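Local coordinates for esterase family protein (Staphylococcus aureus, PDB 6VHE) that probably hydrolyses carboxylic esters as a serine hydrolase of the esterase D family, with S-formylglutathione as a likely substrate, at residues I6-H11 with L21-P26; F150-L155 with S173-T178; Q206-Q211 with G234-A239. All coordinates share one frame; numbering follows the deposited sequence.

Interaction 1 is the buried one: it pairs two strands of the N-terminal hairpin at the edge of the chain's own sheet, through backbone hydrogen bonds and interlocking aliphatic side chains, away from the active site. Interactions 2 and 3 are only partly buried and join loops and helix starts; their nearest atoms are about 5 Å apart, and both touch the bound phenylpiperidine carbaldehyde. Polar side chains carry them, but differently. Residues 150-155 and 173-178 are joined by an amide-to-backbone bond and a long salt bridge, whereas 206-211 and 234-239 bring together the predicted catalytic aspartate and histidine. Interactions 1 and 2 lie on opposite sides of the chain's centre.

Interaction 1. Residues I6-H11 with L21-P26; sequences ISLNYH and LTVILP
Ile6, Leu8, Leu21 and Val23 mesh on one face of an antiparallel beta hairpin, formed by strands 3-12 and 17-26 at the edge of the chain's own alpha/beta-hydrolase sheet. Ile6-Val23 and Leu8-Leu21 are hydrogen-bonded pairs, each closed by two backbone bonds; Leu8 N to Leu21 O is nearly straight, at 175°. Between them, Ser7 and Thr22 form the non-hydrogen-bonded pair, with side chains on the other face, their CA atoms 4.5 Å apart.

The knobs of the apolar face fit diagonally as well as directly across. Directly across, Ile6 CB lies 4.2 Å from Val23 CB. With CG lying beside its own backbone N (chi1 -63°), Leu8 sends CD1 slantwise into the notch next to Val23, 3.5 Å from CG2 of Val23 and 4.0 Å from its CB. The same methyl is 4.2 Å from Leu21 CD2, and so fills the hollow between two neighbours of the opposite strand. Leu21 CD2 in turn lies at the edge of the Tyr10 ring, near its plane. Helix 93-107 covers this face, Leu8 packing on Ile107 and Leu21 on Val100, while Tyr10 OH bonds to Glu99. Strand 3-12 also pairs antiparallel with a strand of the second subunit, which carries the sheet across the interface. Farther along the hairpin, the extended Ile6 side chain (chi2 168°) sets its terminal CD1 against Leu25 CB, at 4.1 Å.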
loop_
_atom_site.group_PDB
_atom_site.type_symbol
_atom_site.label_atom_id
_atom_site.label_comp_id
_atom_site.label_asym_id
_atom_site.label_seq_id
_atom_site.Cartn_x
_atom_site.Cartn_y
_atom_site.Cartn_z
ATOM N N ILE A 6 1.730 6.125 -6.557
ATOM C CA ILE A 6 2.809 5.161 -6.390
ATOM C C ILE A 6 3.328 5.208 -4.959
ATOM O O ILE A 6 3.721 6.275 -4.470
ATOM C CB ILE A 6 3.962 5.431 -7.379
ATOM C CG1 ILE A 6 3.438 5.443 -8.823
ATOM C CG2 ILE A 6 5.063 4.406 -7.182
ATOM C CD1 ILE A 6 4.437 5.997 -9.850
ATOM N N SER A 7 3.367 4.052 -4.300
ATOM C CA SER A 7 4.056 3.921 -3.017
ATOM C C SER A 7 5.346 3.154 -3.257
ATOM O O SER A 7 5.314 2.052 -3.810
ATOM C CB SER A 7 3.194 3.214 -1.968
ATOM O OG SER A 7 1.859 3.673 -2.034
ATOM N N LEU A 8 6.470 3.734 -2.834
ATOM C CA LEU A 8 7.781 3.127 -2.999
ATOM C C LEU A 8 8.396 2.927 -1.627
ATOM O O LEU A 8 8.341 3.821 -0.779
ATOM C CB LEU A 8 8.749 3.997 -3.813
ATOM C CG LEU A 8 8.502 4.361 -5.267
ATOM C CD1 LEU A 8 7.910 5.749 -5.330
ATOM C CD2 LEU A 8 9.815 4.284 -6.064
ATOM N N ASN A 9 8.994 1.762 -1.417
ATOM C CA ASN A 9 9.764 1.500 -0.206
ATOM C C ASN A 9 11.111 0.932 -0.626
ATOM O O ASN A 9 11.180 -0.164 -1.201
ATOM C CB ASN A 9 9.024 0.550 0.731
ATOM C CG ASN A 9 9.775 0.328 2.029
ATOM O OD1 ASN A 9 10.954 -0.040 2.019
ATOM N ND2 ASN A 9 9.106 0.572 3.153
ATOM N N TYR A 10 12.178 1.677 -0.354
ATOM C CA TYR A 10 13.516 1.240 -0.719
ATOM C C TYR A 10 14.467 1.453 0.454
ATOM O O TYR A 10 14.218 2.284 1.337
ATOM C CB TYR A 10 14.018 1.960 -1.997
ATOM C CG TYR A 10 14.438 3.411 -1.843
ATOM C CD1 TYR A 10 13.551 4.450 -2.058
ATOM C CD2 TYR A 10 15.736 3.731 -1.504
ATOM C CE1 TYR A 10 13.954 5.776 -1.924
ATOM C CE2 TYR A 10 16.148 5.042 -1.358
ATOM C CZ TYR A 10 15.265 6.062 -1.574
ATOM O OH TYR A 10 15.716 7.366 -1.428
ATOM N N HIS A 11 15.547 0.670 0.462
ATOM C CA HIS A 11 16.588 0.828 1.466
ATOM C C HIS A 11 17.468 2.011 1.092
ATOM O O HIS A 11 18.170 1.971 0.075
ATOM C CB HIS A 11 17.438 -0.431 1.590
ATOM C CG HIS A 11 18.370 -0.386 2.756
ATOM N ND1 HIS A 11 19.439 0.480 2.815
ATOM C CD2 HIS A 11 18.368 -1.060 3.929
ATOM C CE1 HIS A 11 20.063 0.330 3.968
ATOM N NE2 HIS A 11 19.434 -0.600 4.663
ATOM N N LEU A 21 8.015 6.183 0.607
ATOM C CA LEU A 21 7.959 7.413 -0.171
ATOM C C LEU A 21 6.733 7.306 -1.062
ATOM O O LEU A 21 6.455 6.221 -1.572
ATOM C CB LEU A 21 9.233 7.543 -1.021
ATOM C CG LEU A 21 9.319 8.531 -2.172
ATOM C CD1 LEU A 21 9.482 9.926 -1.598
ATOM C CD2 LEU A 21 10.496 8.190 -3.058
ATOM N N THR A 22 5.999 8.399 -1.274
ATOM C CA THR A 22 4.889 8.321 -2.230
ATOM C C THR A 22 5.112 9.306 -3.370
ATOM O O THR A 22 5.751 10.347 -3.195
ATOM C CB THR A 22 3.519 8.561 -1.567
ATOM O OG1 THR A 22 3.499 9.845 -0.938
ATOM C CG2 THR A 22 3.225 7.478 -0.527
ATOM N N VAL A 23 4.599 8.951 -4.549
ATOM C CA VAL A 23 4.854 9.690 -5.784
ATOM C C VAL A 23 3.555 9.756 -6.574
ATOM O O VAL A 23 2.893 8.730 -6.780
ATOM C CB VAL A 23 5.957 9.037 -6.649
ATOM C CG1 VAL A 23 5.966 9.642 -8.057
ATOM C CG2 VAL A 23 7.345 9.184 -5.992
ATOM N N ILE A 24 3.185 10.959 -7.002
ATOM C CA ILE A 24 2.097 11.158 -7.949
ATOM C C ILE A 24 2.741 11.384 -9.307
ATOM O O ILE A 24 3.540 12.307 -9.474
ATOM C CB ILE A 24 1.209 12.350 -7.561
ATOM C CG1 ILE A 24 0.438 12.068 -6.271
ATOM C CG2 ILE A 24 0.266 12.693 -8.693
ATOM C CD1 ILE A 24 -0.203 13.318 -5.683
ATOM N N LEU A 25 2.397 10.549 -10.283
ATOM C CA LEU A 25 2.948 10.646 -11.631
ATOM C C LEU A 25 1.780 10.818 -12.594
ATOM O O LEU A 25 1.161 9.829 -13.004
ATOM C CB LEU A 25 3.778 9.408 -11.963
ATOM C CG LEU A 25 4.784 9.546 -13.097
ATOM C CD1 LEU A 25 5.950 10.466 -12.688
ATOM C CD2 LEU A 25 5.270 8.169 -13.535
ATOM N N PRO A 26 1.428 12.053 -12.965
ATOM C CA PRO A 26 0.344 12.242 -13.937
ATOM C C PRO A 26 0.657 11.532 -15.240
ATOM O O PRO A 26 1.815 11.343 -15.615
ATOM C CB PRO A 26 0.293 13.758 -14.139
ATOM C CG PRO A 26 0.869 14.320 -12.887
ATOM C CD PRO A 26 1.942 13.336 -12.462
#

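Interaction 2. Residues F150-L155 with S173-T178; sequences FEAQNL and SSVKGT. With 6WG ((2~{R})-2-phenylpiperidine-1-carbaldehyde), chain E.
Gln153 reaches from the first turn of helix 152-157 to the loop backbone at Ser174 and Val175. From CB, CG runs anti to the backbone N (chi1 -162°), and a bend at chi2 (57°) swings the amide across to the loop. CD lies 4.2 Å from Val175 N; beyond it, OE1 accepts a hydrogen bond from Val175 N at 3.0 Å (N-H...O angle 166°). Ser174 OG gives the same oxygen a second, weak bond, and Val175 CG2 also lies 3.4 Å from Gln153 OE1. NE2, the other branch, bonds to Asp157, which fixes the rotation of the amide.

Alongside, Ala152 CB rests on Val175 CG2 at 3.9 Å. Glu151 caps the helix, OE1 using its anti lone pair to accept from Gln153 N. The Glu151 and Lys176 side chains cross at about a right angle: Glu151 OE2 lies 3.0 Å from Lys176 CE but 3.9 Å from its NZ, a long salt bridge; Asp181 mainly holds that ammonium.

On the helix, Leu155 CD1 approaches the ligand phenyl atom C3 to 3.4 Å. A side-chain-capped helix start and a loop built from an ST turn and a type II turn (175-178) are thus bridged by Gln153 beside the ligand pocket.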
loop_
_atom_site.group_PDB
_atom_site.type_symbol
_atom_site.label_atom_id
_atom_site.label_comp_id
_atom_site.label_asym_id
_atom_site.label_seq_id
_atom_site.Cartn_x
_atom_site.Cartn_y
_atom_site.Cartn_z
ATOM N N PHE A 150 9.381 30.196 10.569
ATOM C CA PHE A 150 10.585 30.879 10.126
ATOM C C PHE A 150 11.512 31.184 11.289
ATOM O O PHE A 150 12.728 31.074 11.152
ATOM C CB PHE A 150 10.216 32.161 9.368
ATOM C CG PHE A 150 9.543 31.895 8.034
ATOM C CD1 PHE A 150 10.263 31.361 6.978
ATOM C CD2 PHE A 150 8.196 32.173 7.847
ATOM C CE1 PHE A 150 9.649 31.101 5.752
ATOM C CE2 PHE A 150 7.577 31.917 6.626
ATOM C CZ PHE A 150 8.304 31.378 5.576
ATOM N N GLU A 151 10.962 31.532 12.440
ATOM C CA GLU A 151 11.754 31.654 13.658
ATOM C C GLU A 151 11.903 30.260 14.253
ATOM O O GLU A 151 11.030 29.789 14.987
ATOM C CB GLU A 151 11.103 32.608 14.651
ATOM C CG GLU A 151 11.985 32.853 15.858
ATOM C CD GLU A 151 13.458 32.915 15.473
ATOM O OE1 GLU A 151 14.184 31.903 15.665
ATOM O OE2 GLU A 151 13.873 33.981 14.961
ATOM N N ALA A 152 13.016 29.594 13.937
ATOM C CA ALA A 152 13.182 28.191 14.307
ATOM C C ALA A 152 13.244 27.965 15.811
ATOM O O ALA A 152 13.000 26.840 16.251
ATOM C CB ALA A 152 14.442 27.610 13.670
ATOM N N GLN A 153 13.569 28.986 16.612
ATOM C CA GLN A 153 13.607 28.760 18.053
ATOM C C GLN A 153 12.257 28.323 18.600
ATOM O O GLN A 153 12.197 27.800 19.719
ATOM C CB GLN A 153 14.090 30.017 18.779
ATOM C CG GLN A 153 14.578 29.765 20.209
ATOM C CD GLN A 153 15.706 28.741 20.286
ATOM O OE1 GLN A 153 16.755 28.907 19.664
ATOM N NE2 GLN A 153 15.494 27.678 21.059
ATOM N N ASN A 154 11.186 28.499 17.829
ATOM C CA ASN A 154 9.839 28.142 18.248
ATOM C C ASN A 154 9.525 26.669 17.986
ATOM O O ASN A 154 8.943 26.001 18.849
ATOM C CB ASN A 154 8.835 29.055 17.539
ATOM C CG ASN A 154 8.832 30.462 18.118
ATOM O OD1 ASN A 154 9.513 30.743 19.107
ATOM N ND2 ASN A 154 8.069 31.359 17.494
ATOM N N LEU A 155 9.899 26.142 16.816
ATOM C CA LEU A 155 9.791 24.701 16.589
ATOM C C LEU A 155 10.643 23.930 17.588
ATOM O O LEU A 155 10.181 22.961 18.199
ATOM C CB LEU A 155 10.184 24.350 15.147
ATOM C CG LEU A 155 10.021 22.896 14.641
ATOM C CD1 LEU A 155 8.590 22.345 14.738
ATOM C CD2 LEU A 155 10.524 22.771 13.216
ATOM N N SER A 173 22.210 25.854 22.723
ATOM C CA SER A 173 21.300 26.665 23.520
ATOM C C SER A 173 20.330 27.422 22.626
ATOM O O SER A 173 19.133 27.493 22.925
ATOM C CB SER A 173 22.092 27.623 24.411
ATOM O OG SER A 173 23.255 28.076 23.750
ATOM N N SER A 174 20.825 27.981 21.521
ATOM C CA SER A 174 19.998 28.725 20.585
ATOM C C SER A 174 20.354 28.320 19.164
ATOM O O SER A 174 21.515 28.034 18.863
ATOM C CB SER A 174 20.180 30.239 20.761
ATOM O OG SER A 174 19.409 30.950 19.811
ATOM N N VAL A 175 19.348 28.295 18.290
ATOM C CA VAL A 175 19.593 28.019 16.879
ATOM C C VAL A 175 19.981 29.276 16.119
ATOM O O VAL A 175 20.330 29.191 14.929
ATOM C CB VAL A 175 18.357 27.379 16.213
ATOM C CG1 VAL A 175 18.096 26.025 16.828
ATOM C CG2 VAL A 175 17.142 28.290 16.342
ATOM N N LYS A 176 19.936 30.439 16.762
ATOM C CA LYS A 176 20.127 31.686 16.036
ATOM C C LYS A 176 21.530 31.750 15.449
ATOM O O LYS A 176 22.510 31.409 16.111
ATOM C CB LYS A 176 19.855 32.877 16.951
ATOM C CG LYS A 176 19.005 33.942 16.272
ATOM C CD LYS A 176 17.592 33.417 15.991
ATOM C CE LYS A 176 16.837 34.294 14.997
ATOM N NZ LYS A 176 17.534 34.491 13.696
ATOM N N GLY A 177 21.613 32.145 14.179
ATOM C CA GLY A 177 22.892 32.219 13.503
ATOM C C GLY A 177 23.518 30.886 13.156
ATOM O O GLY A 177 24.716 30.831 12.872
ATOM N N THR A 178 22.754 29.806 13.184
ATOM C CA THR A 178 23.242 28.505 12.757
ATOM C C THR A 178 22.503 28.081 11.491
ATOM O O THR A 178 21.640 28.794 10.975
ATOM C CB THR A 178 23.067 27.464 13.867
ATOM O OG1 THR A 178 21.682 27.092 13.967
ATOM C CG2 THR A 178 23.558 28.017 15.207
HETATM C C4 6WG E . 4.914 24.666 15.290
HETATM C C7 6WG E . 4.089 23.474 14.805
HETATM C C6 6WG E . 4.918 26.732 16.549
HETATM C C9 6WG E . 1.871 22.643 14.718
HETATM C C8 6WG E . 2.717 23.833 14.262
HETATM C C1 6WG E . 6.274 26.869 16.326
HETATM C C2 6WG E . 6.929 25.892 15.603
HETATM C C3 6WG E . 6.268 24.784 15.094
HETATM C C5 6WG E . 4.255 25.624 16.039
HETATM C C10 6WG E . 2.688 21.368 15.047
HETATM C C11 6WG E . 4.073 21.176 14.382
HETATM N N1 6WG E . 4.627 22.436 13.933
HETATM C C12 6WG E . 4.606 22.551 12.473
HETATM O O1 6WG E . 4.792 21.410 11.743
#

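Interaction 3. Residues Q206-Q211 with G234-A239; sequences QDFLYQ and GDHDYA. With 6WG ((2~{R})-2-phenylpiperidine-1-carbaldehyde), chain E.
Asp207 and His236, the predicted acid and base of the charge relay system, meet through a hydrogen bond from His236 ND1 to Asp207 OD2 of 2.7 Å. It reaches the syn side of the carboxylate oxygen, 16° out of the carboxylate plane, and lies close to the imidazole plane, although the carboxylate and ring planes stand 84° apart. A bound water donates to the same OD2 and to Asp235 O. The other oxygen, Asp207 OD1, accepts from Leu209 N at 2.7 Å on its anti side, tilted out of the carboxylate plane, forming an Asx turn; the carboxylate is therefore gripped through both oxygens.

Two more hydrogen bonds tie the loops together next to this pair. Gln206 N bonds to Gly234 O at 3.0 Å, and the side chain, folded back at chi2 (73°), brings OE1 to Gly234 N in a nearly straight bond of 2.8 Å. On Asp235, OD1 accepts from His236 N, at the inverse gamma turn centred on His236.

Apolar contacts frame the imidazole. Phe208 CE1 lies over one face, 3.8 Å from His236 CG, while Leu209 CD1 approaches His236 CE1 obliquely. The ligand approaches the NE2 end of the imidazole obliquely: its piperidine C8 is 3.2 Å from His236 NE2, and its phenyl C5 sits at the edge of the Phe208 ring.

His236 also touches Ser123, the predicted nucleophile. This geometry is consistent with a Ser-His-Asp triad, in which the aspartate orients the imidazole and the histidine would pass a proton to and from the serine.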
loop_
_atom_site.group_PDB
_atom_site.type_symbol
_atom_site.label_atom_id
_atom_site.label_comp_id
_atom_site.label_asym_id
_atom_site.label_seq_id
_atom_site.Cartn_x
_atom_site.Cartn_y
_atom_site.Cartn_z
ATOM N N GLN A 206 -5.759 33.124 10.892
ATOM C CA GLN A 206 -6.041 32.608 12.223
ATOM C C GLN A 206 -4.960 31.657 12.706
ATOM O O GLN A 206 -5.028 31.182 13.842
ATOM C CB GLN A 206 -7.404 31.907 12.250
ATOM C CG GLN A 206 -8.594 32.857 12.112
ATOM C CD GLN A 206 -8.752 33.394 10.702
ATOM O OE1 GLN A 206 -8.801 32.628 9.735
ATOM N NE2 GLN A 206 -8.825 34.709 10.575
ATOM N N ASP A 207 -3.972 31.377 11.866
ATOM C CA ASP A 207 -2.863 30.511 12.239
ATOM C C ASP A 207 -2.016 31.196 13.297
ATOM O O ASP A 207 -1.674 32.373 13.160
ATOM C CB ASP A 207 -2.009 30.196 11.013
ATOM C CG ASP A 207 -1.087 29.010 11.225
ATOM O OD1 ASP A 207 -0.374 28.950 12.255
ATOM O OD2 ASP A 207 -1.088 28.137 10.349
ATOM N N PHE A 208 -1.665 30.463 14.351
ATOM C CA PHE A 208 -0.820 31.071 15.369
ATOM C C PHE A 208 0.578 31.387 14.848
ATOM O O PHE A 208 1.308 32.131 15.501
ATOM C CB PHE A 208 -0.753 30.175 16.607
ATOM C CG PHE A 208 -0.222 28.804 16.334
ATOM C CD1 PHE A 208 -1.020 27.836 15.726
ATOM C CD2 PHE A 208 1.072 28.473 16.689
ATOM C CE1 PHE A 208 -0.530 26.566 15.472
ATOM C CE2 PHE A 208 1.563 27.214 16.446
ATOM C CZ PHE A 208 0.766 26.254 15.834
ATOM N N LEU A 209 0.953 30.880 13.677
ATOM C CA LEU A 209 2.215 31.244 13.052
ATOM C C LEU A 209 2.104 32.480 12.167
ATOM O O LEU A 209 3.080 32.834 11.500
ATOM C CB LEU A 209 2.747 30.068 12.234
ATOM C CG LEU A 209 3.270 28.917 13.088
ATOM C CD1 LEU A 209 3.596 27.685 12.235
ATOM C CD2 LEU A 209 4.494 29.401 13.880
ATOM N N TYR A 210 0.945 33.143 12.150
ATOM C CA TYR A 210 0.736 34.248 11.218
ATOM C C TYR A 210 1.740 35.375 11.459
ATOM O O TYR A 210 2.372 35.872 10.518
ATOM C CB TYR A 210 -0.703 34.758 11.332
ATOM C CG TYR A 210 -1.056 35.839 10.333
ATOM C CD1 TYR A 210 -1.029 35.583 8.967
ATOM C CD2 TYR A 210 -1.420 37.109 10.756
ATOM C CE1 TYR A 210 -1.347 36.563 8.050
ATOM C CE2 TYR A 210 -1.733 38.097 9.850
ATOM C CZ TYR A 210 -1.695 37.816 8.500
ATOM O OH TYR A 210 -2.016 38.794 7.589
ATOM N N GLN A 211 1.912 35.784 12.718
ATOM C CA GLN A 211 2.852 36.860 13.004
ATOM C C GLN A 211 4.277 36.457 12.641
ATOM O O GLN A 211 5.040 37.261 12.088
ATOM C CB GLN A 211 2.762 37.253 14.479
ATOM C CG GLN A 211 3.536 38.503 14.815
ATOM C CD GLN A 211 3.027 39.702 14.053
ATOM O OE1 GLN A 211 1.819 39.943 13.990
ATOM N NE2 GLN A 211 3.941 40.456 13.457
ATOM N N GLY A 234 -8.206 31.198 7.406
ATOM C CA GLY A 234 -7.591 29.891 7.448
ATOM C C GLY A 234 -6.847 29.657 8.742
ATOM O O GLY A 234 -6.316 30.595 9.348
ATOM N N ASP A 235 -6.813 28.413 9.185
ATOM C CA ASP A 235 -6.123 28.054 10.410
ATOM C C ASP A 235 -4.977 27.106 10.074
ATOM O O ASP A 235 -4.605 26.920 8.906
ATOM C CB ASP A 235 -7.095 27.442 11.423
ATOM C CG ASP A 235 -6.641 27.651 12.867
ATOM O OD1 ASP A 235 -5.426 27.856 13.088
ATOM O OD2 ASP A 235 -7.502 27.630 13.779
ATOM N N HIS A 236 -4.421 26.502 11.114
ATOM C CA HIS A 236 -3.281 25.607 10.963
ATOM C C HIS A 236 -3.778 24.165 10.816
ATOM O O HIS A 236 -3.675 23.349 11.732
ATOM C CB HIS A 236 -2.337 25.779 12.160
ATOM C CG HIS A 236 -0.982 25.192 11.939
ATOM N ND1 HIS A 236 0.056 25.909 11.387
ATOM C CD2 HIS A 236 -0.506 23.942 12.157
ATOM C CE1 HIS A 236 1.121 25.133 11.295
ATOM N NE2 HIS A 236 0.802 23.931 11.741
ATOM N N ASP A 237 -4.345 23.847 9.641
ATOM C CA ASP A 237 -4.928 22.517 9.461
ATOM C C ASP A 237 -5.015 22.147 7.982
ATOM O O ASP A 237 -4.748 22.953 7.088
ATOM C CB ASP A 237 -6.311 22.405 10.123
ATOM C CG ASP A 237 -7.296 23.462 9.636
ATOM O OD1 ASP A 237 -7.150 23.977 8.508
ATOM O OD2 ASP A 237 -8.232 23.772 10.397
ATOM N N TYR A 238 -5.409 20.899 7.741
ATOM C CA TYR A 238 -5.432 20.377 6.382
ATOM C C TYR A 238 -6.594 20.919 5.552
ATOM O O TYR A 238 -6.519 20.886 4.319
ATOM C CB TYR A 238 -5.474 18.855 6.419
ATOM C CG TYR A 238 -4.103 18.244 6.431
ATOM C CD1 TYR A 238 -3.331 18.201 5.273
ATOM C CD2 TYR A 238 -3.569 17.718 7.597
ATOM C CE1 TYR A 238 -2.058 17.631 5.275
ATOM C CE2 TYR A 238 -2.301 17.148 7.606
ATOM C CZ TYR A 238 -1.554 17.104 6.446
ATOM O OH TYR A 238 -0.288 16.538 6.464
ATOM N N ALA A 239 -7.660 21.419 6.182
ATOM C CA ALA A 239 -8.636 22.173 5.406
ATOM C C ALA A 239 -7.954 23.343 4.712
ATOM O O ALA A 239 -8.149 23.561 3.513
ATOM C CB ALA A 239 -9.789 22.649 6.290
HETATM C C4 6WG E . 4.914 24.666 15.290
HETATM C C7 6WG E . 4.089 23.474 14.805
HETATM C C6 6WG E . 4.918 26.732 16.549
HETATM C C9 6WG E . 1.871 22.643 14.718
HETATM C C8 6WG E . 2.717 23.833 14.262
HETATM C C1 6WG E . 6.274 26.869 16.326
HETATM C C2 6WG E . 6.929 25.892 15.603
HETATM C C3 6WG E . 6.268 24.784 15.094
HETATM C C5 6WG E . 4.255 25.624 16.039
HETATM C C10 6WG E . 2.688 21.368 15.047
HETATM C C11 6WG E . 4.073 21.176 14.382
HETATM N N1 6WG E . 4.627 22.436 13.933
HETATM C C12 6WG E . 4.606 22.551 12.473
HETATM O O1 6WG E . 4.792 21.410 11.743
HETATM O O HOH W 1 -2.286 28.595 8.007
#